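Local coordinates for ABC transporter substrate binding protein (Ribose) (Agrobacterium vitis S4, PDB 4WT7) that probably binds a sugar or sugar alcohol for uptake by an ABC transporter, and binds D-allitol, at residues G163-P166 and C167-Y171. Numbering follows the deposited sequence.
Sequences GVTP and CAIRY. With X9X (D-allitol), chain C.
The N-terminal turn of helix 165-178 forms part of the D-allitol pocket, and in it Val164, at the N-cap position, meets Cys167 while Pro166 meets Arg170. Three successive backbone bonds start the helix: Ala168 N to Val164 O (3.0 Å), Ile169 N to Thr165 O and Arg170 N to Pro166 O. Proline suits the first turn because its ring nitrogen has no hydrogen to give, and at this end of a helix none is required. One ring carbon, Pro166 CB, covers part of a face of the Arg170 guanidinium, toward its rim, 3.4 Å from Arg170 NH2. Arg170 CG sits beside its own backbone N (chi1 -72°) and the chain then runs extended to NE, which carries the head back past the Pro166 carbonyl to the ligand. There two nitrogens grip two hydroxyl oxygens: Arg170 NH1 donates to OAD of D-allitol at 3.0 Å, a bond at the edge of the guanidinium, and Arg170 NH2 donates to OAB of D-allitol at 3.1 Å, both with N-H...O angles of 161°. Arg170 NE donates to Asn134 OD1, and NH1 also to Ala225 O, so the guanidinium is fixed by protein as well as ligand. The helix belongs to the beta-alpha-beta unit 153-158, 165-178, 184-186 in one of the two lobes of this periplasmic-binding-protein fold, with its N-terminal end at the ligand. Small, weakly polar cysteine fits close to the polyol: Cys167 SG lies 3.2 Å from OAC of D-allitol. On its protein side, Cys167 SG packs 4.1 Å from Val164 CB. Branched Val164 adds an apolar wall, its CG1 3.8 Å from OAA of D-allitol. On another side of the turn, the Thr165 and Ile169 side chains lie side by side, pointing the same way, with Thr165 CG2 and Ile169 CD1 3.9 Å apart, while Thr165 OG1 is hydrogen-bonded to Gly122 N.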
# COMPACT_ATOMS: atom_id res chain seq x y z
N GLY A 163 8.12 8.11 -1.41
CA GLY A 163 8.80 8.09 -0.12
C GLY A 163 8.32 6.96 0.79
O GLY A 163 8.79 6.81 1.93
N VAL A 164 7.38 6.17 0.31
CA VAL A 164 6.76 5.11 1.12
C VAL A 164 7.26 3.80 0.58
O VAL A 164 7.10 3.53 -0.61
CB VAL A 164 5.22 5.13 1.03
CG1 VAL A 164 4.60 4.00 1.85
CG2 VAL A 164 4.71 6.50 1.48
N THR A 165 7.91 3.01 1.43
CA THR A 165 8.61 1.82 0.94
C THR A 165 7.90 0.96 -0.10
O THR A 165 8.46 0.73 -1.15
CB THR A 165 9.10 0.93 2.09
OG1 THR A 165 9.74 1.75 3.06
CG2 THR A 165 10.07 -0.10 1.58
N PRO A 166 6.68 0.45 0.18
CA PRO A 166 6.08 -0.45 -0.82
C PRO A 166 5.75 0.22 -2.15
O PRO A 166 5.87 -0.41 -3.20
CB PRO A 166 4.79 -0.94 -0.15
CG PRO A 166 4.53 -0.01 0.96
CD PRO A 166 5.89 0.48 1.42
N CYS A 167 5.37 1.49 -2.12
CA CYS A 167 5.13 2.22 -3.36
C CYS A 167 6.42 2.48 -4.17
O CYS A 167 6.40 2.42 -5.41
CB CYS A 167 4.45 3.55 -3.08
SG CYS A 167 3.04 3.40 -1.97
N ALA A 168 7.51 2.81 -3.48
CA ALA A 168 8.79 3.01 -4.16
C ALA A 168 9.15 1.72 -4.88
O ALA A 168 9.57 1.72 -6.03
CB ALA A 168 9.88 3.35 -3.16
N ILE A 169 8.99 0.60 -4.19
CA ILE A 169 9.38 -0.67 -4.81
C ILE A 169 8.50 -0.95 -6.03
O ILE A 169 8.98 -1.42 -7.07
CB ILE A 169 9.34 -1.84 -3.79
CG1 ILE A 169 10.32 -1.56 -2.62
CG2 ILE A 169 9.64 -3.20 -4.45
CD1 ILE A 169 10.11 -2.60 -1.44
N ARG A 170 7.20 -0.70 -5.89
CA ARG A 170 6.29 -0.98 -6.99
C ARG A 170 6.66 -0.12 -8.19
O ARG A 170 6.69 -0.60 -9.32
CB ARG A 170 4.83 -0.74 -6.58
CG ARG A 170 4.27 -1.80 -5.61
CD ARG A 170 3.09 -1.29 -4.80
NE ARG A 170 2.92 -2.06 -3.58
CZ ARG A 170 2.08 -1.75 -2.59
NH1 ARG A 170 1.31 -0.67 -2.65
NH2 ARG A 170 2.06 -2.48 -1.52
N TYR A 171 6.98 1.16 -7.95
CA TYR A 171 7.34 2.04 -9.04
C TYR A 171 8.64 1.58 -9.69
O TYR A 171 8.72 1.44 -10.92
CB TYR A 171 7.44 3.49 -8.57
CG TYR A 171 7.93 4.39 -9.66
CD1 TYR A 171 7.10 4.77 -10.72
CD2 TYR A 171 9.24 4.83 -9.67
CE1 TYR A 171 7.57 5.60 -11.72
CE2 TYR A 171 9.71 5.67 -10.68
CZ TYR A 171 8.86 6.06 -11.69
OH TYR A 171 9.36 6.88 -12.70
OAA X9X C . 1.00 4.94 1.04
CAG X9X C . -0.15 4.79 0.29
CAI X9X C . -0.67 3.41 0.05
OAC X9X C . 0.14 2.68 -0.84
CAK X9X C . -0.95 2.70 1.34
OAE X9X C . -1.75 3.55 2.06
CAL X9X C . -1.76 1.42 1.13
OAF X9X C . -2.93 1.68 0.45
CAJ X9X C . -1.02 0.24 0.53
OAD X9X C . -0.91 0.28 -0.85
CAH X9X C . 0.32 -0.08 1.15
OAB X9X C . 0.70 -1.44 1.11